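Local atomic coordinates of putative reductase (Peptoclostridium difficile, PDB entry 5J6C), a protein that binds flavin mononucleotide and probably uses it to reduce nitro compounds, among them perhaps the antibiotic metronidazole. Residues 71-76 with 104-109; 87-92 with 152-157; 138-143 with 169-174. All blocks are in the same frame, centred on the assembly; numbering follows the deposited sequence.

In the fold
From the N terminus, the chain enters the antiparallel sheet at strand 71-76, runs through helix 79-86 and the loop of residues 87-92, and returns as strand 102-109. Contact 1 closes this first excursion as an antiparallel pair. Contact 2 begins within that excursion, at 87-92, and is completed only at 152-157, setting the loop after helix 79-86 against the start of helix 154-162, so contacts 1 and 2 cross. Between strand 137-142 and strand 168-177 lies helix 154-162; contact 3 joins the two strands and crosses contact 2 in turn. Contacts 1 and 3 follow in series and meet where strands 102-109 and 168-177 adjoin, whereas contacts 2 and 3 both reach the flavin.

Contact 1. Residues 71-76 with 104-109; sequences WEFIVV and IVIIAD
The F73 ring takes I106 at its edge, CG1 lying near the ring plane 3.9 Å from CD1, while I104 CG2 comes in obliquely to the ring and touches F73 CB. A face of the neighbouring W71 indole receives F73 CZ, offset toward the rim. F73 has CG anti to the carbonyl carbon (chi1 -50°), a torsion that sets its ring alongside I106, the two side chains pointing the same way. On this face of the sheet, helices 49-60 and 116-133 cover the rings and isoleucines.

The opposite face carries E72, I74, V105 and I107. I107 places CG1 between its backbone N and carbonyl carbon (chi1 69°), bringing it 3.7 Å from E72 CB; its CD1 meets I74 CD1 at 4.2 Å. I74 and V105 touch through their CB atoms.

Between the faces runs an antiparallel ladder in which E72–I107 and I74–V105 are the hydrogen-bonded pairs. E72 N donates to I107 O at 2.7 Å from above the carbonyl plane, whereas the 2.9 Å bond from I74 N to V105 O lies in that plane and is nearly straight, 171° at the hydrogen. The I107 carbonyl also receives a CA-H contact from W71.

The sheet of this nitroreductase-family fold continues beyond the chain: F73, I74 and V75 form a parallel ladder with a strand of the second subunit. Four backbone bonds and the apolar side chains on both faces thus hold 71-76 to 104-109 within the chain, while the E72 carboxylate is engaged across the dimer interface, its OE1 hydrogen-bonded to H197 of the second subunit.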
loop_
_atom_site.group_PDB
_atom_site.type_symbol
_atom_site.label_atom_id
_atom_site.label_comp_id
_atom_site.label_asym_id
_atom_site.label_seq_id
_atom_site.Cartn_x
_atom_site.Cartn_y
_atom_site.Cartn_z
ATOM N N TRP A 71 -12.316 1.722 3.055
ATOM C CA TRP A 71 -11.798 3.065 3.235
ATOM C C TRP A 71 -12.838 4.130 2.882
ATOM O O TRP A 71 -13.900 3.850 2.321
ATOM C CB TRP A 71 -10.534 3.275 2.401
ATOM C CG TRP A 71 -10.419 2.482 1.099
ATOM C CD1 TRP A 71 -9.478 1.534 0.812
ATOM C CD2 TRP A 71 -11.235 2.594 -0.077
ATOM N NE1 TRP A 71 -9.662 1.044 -0.452
ATOM C CE2 TRP A 71 -10.731 1.679 -1.025
ATOM C CE3 TRP A 71 -12.341 3.377 -0.421
ATOM C CZ2 TRP A 71 -11.295 1.526 -2.297
ATOM C CZ3 TRP A 71 -12.892 3.224 -1.680
ATOM C CH2 TRP A 71 -12.372 2.299 -2.597
ATOM N N GLU A 72 -12.524 5.368 3.272
ATOM C CA GLU A 72 -13.191 6.586 2.813
ATOM C C GLU A 72 -12.159 7.702 2.807
ATOM O O GLU A 72 -11.137 7.631 3.495
ATOM C CB GLU A 72 -14.386 7.004 3.690
ATOM C CG GLU A 72 -15.228 5.852 4.184
ATOM C CD GLU A 72 -16.704 6.115 4.108
ATOM O OE1 GLU A 72 -17.091 7.201 3.619
ATOM O OE2 GLU A 72 -17.475 5.231 4.552
ATOM N N PHE A 73 -12.439 8.741 2.031
ATOM C CA PHE A 73 -11.484 9.816 1.795
ATOM C C PHE A 73 -12.112 11.152 2.156
ATOM O O PHE A 73 -13.243 11.446 1.759
ATOM C CB PHE A 73 -11.008 9.784 0.340
ATOM C CG PHE A 73 -10.550 8.417 -0.095
ATOM C CD1 PHE A 73 -9.309 7.927 0.295
ATOM C CD2 PHE A 73 -11.379 7.600 -0.837
ATOM C CE1 PHE A 73 -8.888 6.650 -0.082
ATOM C CE2 PHE A 73 -10.979 6.328 -1.216
ATOM C CZ PHE A 73 -9.729 5.847 -0.841
ATOM N N ILE A 74 -11.389 11.938 2.940
ATOM C CA ILE A 74 -11.789 13.292 3.279
ATOM C C ILE A 74 -10.802 14.230 2.604
ATOM O O ILE A 74 -9.624 14.311 2.991
ATOM C CB ILE A 74 -11.847 13.519 4.796
ATOM C CG1 ILE A 74 -12.717 12.444 5.451
ATOM C CG2 ILE A 74 -12.398 14.916 5.098
ATOM C CD1 ILE A 74 -12.776 12.558 6.962
ATOM N N VAL A 75 -11.287 14.912 1.573
ATOM C CA VAL A 75 -10.524 15.930 0.870
ATOM C C VAL A 75 -10.571 17.223 1.672
ATOM O O VAL A 75 -11.653 17.725 2.006
ATOM C CB VAL A 75 -11.093 16.138 -0.543
ATOM C CG1 VAL A 75 -10.354 17.264 -1.281
ATOM C CG2 VAL A 75 -11.062 14.831 -1.319
ATOM N N VAL A 76 -9.402 17.785 1.965
ATOM C CA VAL A 76 -9.309 19.002 2.763
ATOM C C VAL A 76 -8.512 20.036 1.984
ATOM O O VAL A 76 -7.355 19.790 1.629
ATOM C CB VAL A 76 -8.661 18.742 4.131
ATOM C CG1 VAL A 76 -8.621 20.029 4.942
ATOM C CG2 VAL A 76 -9.436 17.656 4.859
ATOM N N ILE A 104 -5.527 14.742 1.600
ATOM C CA ILE A 104 -6.538 13.693 1.613
ATOM C C ILE A 104 -6.300 12.853 2.859
ATOM O O ILE A 104 -5.245 12.222 2.991
ATOM C CB ILE A 104 -6.494 12.812 0.357
ATOM C CG1 ILE A 104 -6.662 13.653 -0.910
ATOM C CG2 ILE A 104 -7.577 11.736 0.443
ATOM C CD1 ILE A 104 -6.561 12.835 -2.150
ATOM N N VAL A 105 -7.268 12.860 3.765
ATOM C CA VAL A 105 -7.244 12.018 4.956
ATOM C C VAL A 105 -7.879 10.684 4.588
ATOM O O VAL A 105 -9.017 10.654 4.104
ATOM C CB VAL A 105 -7.991 12.692 6.118
ATOM C CG1 VAL A 105 -7.926 11.830 7.387
ATOM C CG2 VAL A 105 -7.415 14.073 6.357
ATOM N N ILE A 106 -7.140 9.590 4.790
ATOM C CA ILE A 106 -7.623 8.237 4.512
ATOM C C ILE A 106 -8.124 7.617 5.815
ATOM O O ILE A 106 -7.342 7.363 6.742
ATOM C CB ILE A 106 -6.547 7.346 3.883
ATOM C CG1 ILE A 106 -6.125 7.846 2.501
ATOM C CG2 ILE A 106 -7.084 5.944 3.743
ATOM C CD1 ILE A 106 -4.859 8.623 2.513
ATOM N N ILE A 107 -9.427 7.347 5.876
ATOM C CA ILE A 107 -10.048 6.697 7.021
ATOM C C ILE A 107 -10.616 5.367 6.551
ATOM O O ILE A 107 -10.761 5.117 5.353
ATOM C CB ILE A 107 -11.155 7.562 7.666
ATOM C CG1 ILE A 107 -12.357 7.674 6.720
ATOM C CG2 ILE A 107 -10.606 8.930 8.069
ATOM C CD1 ILE A 107 -13.561 8.428 7.306
ATOM N N ALA A 108 -10.934 4.502 7.509
ATOM C CA ALA A 108 -11.443 3.184 7.175
ATOM C C ALA A 108 -12.436 2.741 8.232
ATOM O O ALA A 108 -12.240 2.985 9.426
ATOM C CB ALA A 108 -10.314 2.163 7.056
ATOM N N ASP A 109 -13.510 2.105 7.779
ATOM C CA ASP A 109 -14.500 1.502 8.668
ATOM C C ASP A 109 -13.881 0.261 9.298
ATOM O O ASP A 109 -13.808 -0.797 8.670
ATOM C CB ASP A 109 -15.766 1.182 7.878
ATOM C CG ASP A 109 -16.878 0.584 8.737
ATOM O OD1 ASP A 109 -17.931 0.269 8.144
ATOM O OD2 ASP A 109 -16.714 0.412 9.974
#

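Contact 2. Residues 87-92 with 152-157; sequences QCRTKG and IEADKY. With FMN (flavin mononucleotide), chain C.
A154 CB meets the C88 carbonyl oxygen at 3.5 Å and approaches R89 CG, joining a flavin-binding loop of the nitroreductase-family fold to the first turn of helix 154-162. One turn further along that helix, Y157 supplies the broader surface. Its CD2 lies 3.6 Å from C88 CA and 3.8 Å from C88 CB, while its hydroxyl end reaches Q87 CB. The backbone carbonyl oxygen of Q87 sits over one face of the phenol ring. Y157 has CG anti to its own N (chi1 177°), which carries the ring from the helix across to residues 87 and 88. No hydrogen bond spans the two segments, so the fit rests on these van der Waals contacts.

The next shell fixes the pieces that touch. Y157 OH is hydrogen-bonded to the N84 carbonyl, and its ring stacks with Y148; both interactions restrain the phenol where it meets C88. E153 occupies the N-cap position, and its carbonyl accepts the helical bond from Y157 N. In the opposing loop, a type I beta turn runs from R89 to G92, closed by G92 N donating to R89 O at 3.0 Å.

From this loop the R89 side chain leads to the cofactor, bending at chi3 (57°) on the way. The G92 carbonyl oxygen lies over one face of the guanidinium, offset toward its rim, and FMN approaches the edge near the guanidinium plane. There R89 NH1 donates to flavin O4 at 2.8 Å, with an N-H...O angle of 138°.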
loop_
_atom_site.group_PDB
_atom_site.type_symbol
_atom_site.label_atom_id
_atom_site.label_comp_id
_atom_site.label_asym_id
_atom_site.label_seq_id
_atom_site.Cartn_x
_atom_site.Cartn_y
_atom_site.Cartn_z
ATOM N N GLN A 87 -1.308 20.034 13.329
ATOM C CA GLN A 87 -1.044 19.855 14.752
ATOM C C GLN A 87 -1.393 18.455 15.261
ATOM O O GLN A 87 -1.393 18.240 16.476
ATOM C CB GLN A 87 -1.825 20.898 15.559
ATOM C CG GLN A 87 -1.157 22.257 15.674
ATOM C CD GLN A 87 0.102 22.208 16.516
ATOM O OE1 GLN A 87 1.214 22.247 15.985
ATOM N NE2 GLN A 87 -0.062 22.109 17.837
ATOM N N CYS A 88 -1.685 17.496 14.372
ATOM C CA CYS A 88 -2.223 16.216 14.833
ATOM C C CYS A 88 -1.199 15.400 15.608
ATOM O O CYS A 88 -1.578 14.522 16.388
ATOM C CB CYS A 88 -2.749 15.393 13.655
ATOM S SG CYS A 88 -1.480 14.787 12.533
ATOM N N ARG A 89 0.082 15.664 15.403
ATOM C CA ARG A 89 1.151 15.090 16.209
ATOM C C ARG A 89 1.975 16.278 16.701
ATOM O O ARG A 89 2.770 16.854 15.946
ATOM C CB ARG A 89 1.961 14.093 15.393
ATOM C CG ARG A 89 1.122 12.877 14.991
ATOM C CD ARG A 89 1.750 12.080 13.850
ATOM N NE ARG A 89 3.099 11.643 14.171
ATOM C CZ ARG A 89 3.945 11.154 13.277
ATOM N NH1 ARG A 89 3.577 11.048 12.007
ATOM N NH2 ARG A 89 5.158 10.790 13.641
ATOM N N THR A 90 1.736 16.672 17.960
ATOM C CA THR A 90 2.350 17.884 18.499
ATOM C C THR A 90 3.861 17.790 18.541
ATOM O O THR A 90 4.529 18.824 18.629
ATOM C CB THR A 90 1.846 18.187 19.921
ATOM O OG1 THR A 90 2.226 17.118 20.808
ATOM C CG2 THR A 90 0.346 18.362 19.918
ATOM N N LYS A 91 4.417 16.582 18.499
ATOM C CA LYS A 91 5.860 16.431 18.563
ATOM C C LYS A 91 6.496 16.282 17.187
ATOM O O LYS A 91 7.693 16.010 17.100
ATOM C CB LYS A 91 6.211 15.263 19.483
ATOM C CG LYS A 91 5.695 15.510 20.923
ATOM C CD LYS A 91 6.308 14.578 21.969
ATOM C CE LYS A 91 5.442 14.518 23.237
ATOM N NZ LYS A 91 5.185 15.865 23.833
ATOM N N GLY A 92 5.730 16.486 16.112
ATOM C CA GLY A 92 6.277 16.452 14.769
ATOM C C GLY A 92 5.703 15.338 13.917
ATOM O O GLY A 92 5.235 14.324 14.448
ATOM N N ILE A 152 -3.321 11.745 24.106
ATOM C CA ILE A 152 -4.361 11.703 23.080
ATOM C C ILE A 152 -3.796 11.046 21.824
ATOM O O ILE A 152 -2.682 11.371 21.396
ATOM C CB ILE A 152 -4.897 13.117 22.783
ATOM C CG1 ILE A 152 -5.579 13.695 24.033
ATOM C CG2 ILE A 152 -5.870 13.107 21.594
ATOM C CD1 ILE A 152 -5.859 15.203 23.967
ATOM N N GLU A 153 -4.555 10.110 21.248
ATOM C CA GLU A 153 -4.184 9.524 19.963
ATOM C C GLU A 153 -4.366 10.530 18.830
ATOM O O GLU A 153 -5.309 11.327 18.832
ATOM C CB GLU A 153 -5.030 8.291 19.666
ATOM C CG GLU A 153 -4.731 7.069 20.502
ATOM C CD GLU A 153 -5.703 5.939 20.178
ATOM O OE1 GLU A 153 -5.521 4.817 20.695
ATOM O OE2 GLU A 153 -6.657 6.184 19.397
ATOM N N ALA A 154 -3.467 10.490 17.846
ATOM C CA ALA A 154 -3.646 11.357 16.678
ATOM C C ALA A 154 -4.954 11.040 15.960
ATOM O O ALA A 154 -5.653 11.950 15.490
ATOM C CB ALA A 154 -2.454 11.232 15.722
ATOM N N ASP A 155 -5.298 9.752 15.873
ATOM C CA ASP A 155 -6.589 9.335 15.332
ATOM C C ASP A 155 -7.742 10.112 15.965
ATOM O O ASP A 155 -8.552 10.725 15.264
ATOM C CB ASP A 155 -6.771 7.831 15.559
ATOM C CG ASP A 155 -8.196 7.377 15.333
ATOM O OD1 ASP A 155 -8.661 7.490 14.191
ATOM O OD2 ASP A 155 -8.845 6.892 16.291
ATOM N N LYS A 156 -7.810 10.112 17.296
ATOM C CA LYS A 156 -8.914 10.766 17.996
ATOM C C LYS A 156 -8.925 12.267 17.735
ATOM O O LYS A 156 -9.987 12.862 17.517
ATOM C CB LYS A 156 -8.816 10.468 19.496
ATOM C CG LYS A 156 -9.780 11.264 20.373
ATOM C CD LYS A 156 -11.209 10.846 20.092
ATOM C CE LYS A 156 -12.192 11.453 21.076
ATOM N NZ LYS A 156 -13.587 10.991 20.793
ATOM N N TYR A 157 -7.750 12.897 17.741
ATOM C CA TYR A 157 -7.677 14.325 17.437
ATOM C C TYR A 157 -8.268 14.636 16.059
ATOM O O TYR A 157 -9.075 15.565 15.911
ATOM C CB TYR A 157 -6.229 14.791 17.530
ATOM C CG TYR A 157 -6.042 16.232 17.159
ATOM C CD1 TYR A 157 -6.264 17.242 18.084
ATOM C CD2 TYR A 157 -5.646 16.591 15.874
ATOM C CE1 TYR A 157 -6.094 18.576 17.741
ATOM C CE2 TYR A 157 -5.474 17.925 15.519
ATOM C CZ TYR A 157 -5.696 18.913 16.458
ATOM O OH TYR A 157 -5.531 20.239 16.101
HETATM N N1 FMN C . 7.037 11.618 6.327
HETATM C C2 FMN C . 6.796 12.606 7.265
HETATM O O2 FMN C . 7.320 13.705 7.160
HETATM N N3 FMN C . 5.957 12.380 8.334
HETATM C C4 FMN C . 5.359 11.148 8.497
HETATM O O4 FMN C . 4.612 10.920 9.446
HETATM C C4A FMN C . 5.611 10.145 7.577
HETATM N N5 FMN C . 4.997 8.929 7.753
HETATM C C5A FMN C . 5.199 7.936 6.832
HETATM C C6 FMN C . 4.575 6.712 7.029
HETATM C C7 FMN C . 4.762 5.704 6.118
HETATM C C7M FMN C . 4.080 4.388 6.322
HETATM C C8 FMN C . 5.573 5.910 5.025
HETATM C C8M FMN C . 5.758 4.807 4.042
HETATM C C9 FMN C . 6.204 7.123 4.820
HETATM C C9A FMN C . 6.018 8.148 5.738
HETATM N N10 FMN C . 6.642 9.375 5.564
HETATM C C10 FMN C . 6.441 10.383 6.484
HETATM C "C1'" FMN C . 7.532 9.611 4.377
HETATM C "C2'" FMN C . 8.909 8.959 4.566
HETATM O "O2'" FMN C . 9.738 9.770 5.380
HETATM C "C3'" FMN C . 9.558 8.706 3.203
HETATM O "O3'" FMN C . 8.650 8.000 2.391
HETATM C "C4'" FMN C . 10.853 7.896 3.316
HETATM O "O4'" FMN C . 11.783 8.629 4.087
HETATM C "C5'" FMN C . 11.431 7.601 1.929
HETATM O "O5'" FMN C . 11.779 8.828 1.327
HETATM P P FMN C . 11.080 9.283 -0.048
HETATM O O1P FMN C . 9.584 9.085 0.066
HETATM O O2P FMN C . 11.367 10.741 -0.332
HETATM O O3P FMN C . 11.629 8.394 -1.136
#

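Contact 3. Residues 138-143 with 169-174; sequences SCWIQV and SVECII. With FMN (flavin mononucleotide), chain C.
W140 holds CG anti to its backbone N (chi1 176°), while C172 turns SG between its N and carbonyl carbon (chi1 63°), laying the cysteine over one indole face. C172 SG stands 3.9 Å from the centroid of the W140 six-membered ring, 16° off the normal, and C172 CB makes a CH-pi contact with the five-membered ring. The opposite indole face meets the flavin's dimethylbenzene end. At the ring edge, E171 OE1 approaches W140 CZ2 at 3.5 Å, its carboxylate turned steeply against the indole. The Q142 amide folds back toward the tryptophan, where W140 NE1 donates to Q142 OE1 at 2.8 Å.

These groups rise from neighbouring antiparallel strands in the central sheet of the nitroreductase-family fold. I141 and I173 form a hydrogen-bonded pair: I141 N gives I173 O a 2.7 Å bond, and I173 N returns a bond to I141 O. Past the pair, V143 N donates to E171 O, and V143 CG1 packs on V170 CG1 at 3.6 Å.

From strand 137-142, Q142 N donates a hydrogen bond to flavin O4 at 3.1 Å, an oxygen that takes a second bond from R89 NH1. The Q142 amide is held further by bonds from NE2 to the R144 carbonyl and to E118 of the second subunit, whose I122 packs on W140.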
loop_
_atom_site.group_PDB
_atom_site.type_symbol
_atom_site.label_atom_id
_atom_site.label_comp_id
_atom_site.label_asym_id
_atom_site.label_seq_id
_atom_site.Cartn_x
_atom_site.Cartn_y
_atom_site.Cartn_z
ATOM N N SER A 138 3.951 14.816 -2.946
ATOM C CA SER A 138 3.094 14.453 -1.824
ATOM C C SER A 138 3.942 13.876 -0.700
ATOM O O SER A 138 5.116 13.543 -0.879
ATOM C CB SER A 138 1.986 13.469 -2.256
ATOM O OG SER A 138 2.494 12.157 -2.472
ATOM N N CYS A 139 3.330 13.770 0.480
ATOM C CA CYS A 139 3.994 13.161 1.619
ATOM C C CYS A 139 2.961 12.492 2.509
ATOM O O CYS A 139 1.907 13.069 2.796
ATOM C CB CYS A 139 4.790 14.183 2.430
ATOM S SG CYS A 139 5.896 13.321 3.569
ATOM N N TRP A 140 3.270 11.274 2.927
ATOM C CA TRP A 140 2.420 10.524 3.835
ATOM C C TRP A 140 2.657 11.023 5.255
ATOM O O TRP A 140 3.803 11.191 5.680
ATOM C CB TRP A 140 2.750 9.034 3.689
ATOM C CG TRP A 140 2.085 8.002 4.576
ATOM C CD1 TRP A 140 2.024 7.992 5.941
ATOM C CD2 TRP A 140 1.468 6.770 4.137
ATOM N NE1 TRP A 140 1.391 6.841 6.376
ATOM C CE2 TRP A 140 1.033 6.086 5.288
ATOM C CE3 TRP A 140 1.222 6.202 2.878
ATOM C CZ2 TRP A 140 0.373 4.851 5.226
ATOM C CZ3 TRP A 140 0.566 4.977 2.813
ATOM C CH2 TRP A 140 0.145 4.317 3.985
ATOM N N ILE A 141 1.580 11.286 5.981
ATOM C CA ILE A 141 1.651 11.659 7.388
ATOM C C ILE A 141 1.012 10.523 8.177
ATOM O O ILE A 141 -0.203 10.313 8.089
ATOM C CB ILE A 141 0.947 12.996 7.659
ATOM C CG1 ILE A 141 1.614 14.111 6.853
ATOM C CG2 ILE A 141 0.952 13.319 9.155
ATOM C CD1 ILE A 141 0.881 15.407 6.929
ATOM N N GLN A 142 1.827 9.777 8.930
ATOM C CA GLN A 142 1.332 8.624 9.674
ATOM C C GLN A 142 0.416 9.068 10.813
ATOM O O GLN A 142 0.767 9.966 11.580
ATOM C CB GLN A 142 2.512 7.823 10.224
ATOM C CG GLN A 142 2.138 6.532 10.918
ATOM C CD GLN A 142 1.453 5.528 9.992
ATOM O OE1 GLN A 142 1.707 5.506 8.789
ATOM N NE2 GLN A 142 0.582 4.690 10.556
ATOM N N VAL A 143 -0.750 8.417 10.940
ATOM C CA VAL A 143 -1.708 8.683 12.014
ATOM C C VAL A 143 -1.898 7.468 12.918
ATOM O O VAL A 143 -1.785 7.570 14.149
ATOM C CB VAL A 143 -3.068 9.160 11.452
ATOM C CG1 VAL A 143 -4.092 9.311 12.588
ATOM C CG2 VAL A 143 -2.881 10.484 10.701
ATOM N N SER A 169 -11.429 4.588 11.775
ATOM C CA SER A 169 -10.082 4.870 12.236
ATOM C C SER A 169 -9.326 5.635 11.151
ATOM O O SER A 169 -9.537 5.408 9.958
ATOM C CB SER A 169 -9.353 3.567 12.581
ATOM O OG SER A 169 -8.078 3.844 13.120
ATOM N N VAL A 170 -8.427 6.531 11.566
ATOM C CA VAL A 170 -7.650 7.349 10.637
ATOM C C VAL A 170 -6.312 6.676 10.393
ATOM O O VAL A 170 -5.563 6.403 11.336
ATOM C CB VAL A 170 -7.451 8.784 11.155
ATOM C CG1 VAL A 170 -6.727 9.618 10.092
ATOM C CG2 VAL A 170 -8.784 9.414 11.508
ATOM N N GLU A 171 -6.012 6.400 9.126
ATOM C CA GLU A 171 -4.776 5.721 8.764
ATOM C C GLU A 171 -3.631 6.706 8.596
ATOM O O GLU A 171 -2.572 6.550 9.213
ATOM C CB GLU A 171 -4.970 4.915 7.471
ATOM C CG GLU A 171 -3.663 4.419 6.861
ATOM C CD GLU A 171 -2.860 3.545 7.813
ATOM O OE1 GLU A 171 -1.616 3.612 7.792
ATOM O OE2 GLU A 171 -3.469 2.793 8.595
ATOM N N CYS A 172 -3.841 7.742 7.793
ATOM C CA CYS A 172 -2.783 8.672 7.436
ATOM C C CYS A 172 -3.417 9.857 6.726
ATOM O O CYS A 172 -4.567 9.788 6.275
ATOM C CB CYS A 172 -1.744 8.002 6.525
ATOM S SG CYS A 172 -2.444 7.463 4.924
ATOM N N ILE A 173 -2.660 10.944 6.647
ATOM C CA ILE A 173 -2.990 12.089 5.805
ATOM C C ILE A 173 -1.981 12.149 4.664
ATOM O O ILE A 173 -0.770 12.013 4.890
ATOM C CB ILE A 173 -2.970 13.401 6.604
ATOM C CG1 ILE A 173 -3.695 13.233 7.941
ATOM C CG2 ILE A 173 -3.602 14.529 5.786
ATOM C CD1 ILE A 173 -3.894 14.527 8.659
ATOM N N ILE A 174 -2.468 12.356 3.441
ATOM C CA ILE A 174 -1.593 12.613 2.299
ATOM C C ILE A 174 -1.689 14.099 1.986
ATOM O O ILE A 174 -2.753 14.582 1.585
ATOM C CB ILE A 174 -1.959 11.774 1.066
ATOM C CG1 ILE A 174 -2.029 10.282 1.395
ATOM C CG2 ILE A 174 -0.933 12.012 -0.045
ATOM C CD1 ILE A 174 -0.687 9.663 1.720
HETATM N N1 FMN C . 7.037 11.618 6.327
HETATM C C2 FMN C . 6.796 12.606 7.265
HETATM O O2 FMN C . 7.320 13.705 7.160
HETATM N N3 FMN C . 5.957 12.380 8.334
HETATM C C4 FMN C . 5.359 11.148 8.497
HETATM O O4 FMN C . 4.612 10.920 9.446
HETATM C C4A FMN C . 5.611 10.145 7.577
HETATM N N5 FMN C . 4.997 8.929 7.753
HETATM C C5A FMN C . 5.199 7.936 6.832
HETATM C C6 FMN C . 4.575 6.712 7.029
HETATM C C7 FMN C . 4.762 5.704 6.118
HETATM C C7M FMN C . 4.080 4.388 6.322
HETATM C C8 FMN C . 5.573 5.910 5.025
HETATM C C8M FMN C . 5.758 4.807 4.042
HETATM C C9 FMN C . 6.204 7.123 4.820
HETATM C C9A FMN C . 6.018 8.148 5.738
HETATM N N10 FMN C . 6.642 9.375 5.564
HETATM C C10 FMN C . 6.441 10.383 6.484
HETATM C "C1'" FMN C . 7.532 9.611 4.377
HETATM C "C2'" FMN C . 8.909 8.959 4.566
HETATM O "O2'" FMN C . 9.738 9.770 5.380
HETATM C "C3'" FMN C . 9.558 8.706 3.203
HETATM O "O3'" FMN C . 8.650 8.000 2.391
HETATM C "C4'" FMN C . 10.853 7.896 3.316
HETATM O "O4'" FMN C . 11.783 8.629 4.087
HETATM C "C5'" FMN C . 11.431 7.601 1.929
HETATM O "O5'" FMN C . 11.779 8.828 1.327
HETATM P P FMN C . 11.080 9.283 -0.048
HETATM O O1P FMN C . 9.584 9.085 0.066
HETATM O O2P FMN C . 11.367 10.741 -0.332
HETATM O O3P FMN C . 11.629 8.394 -1.136
#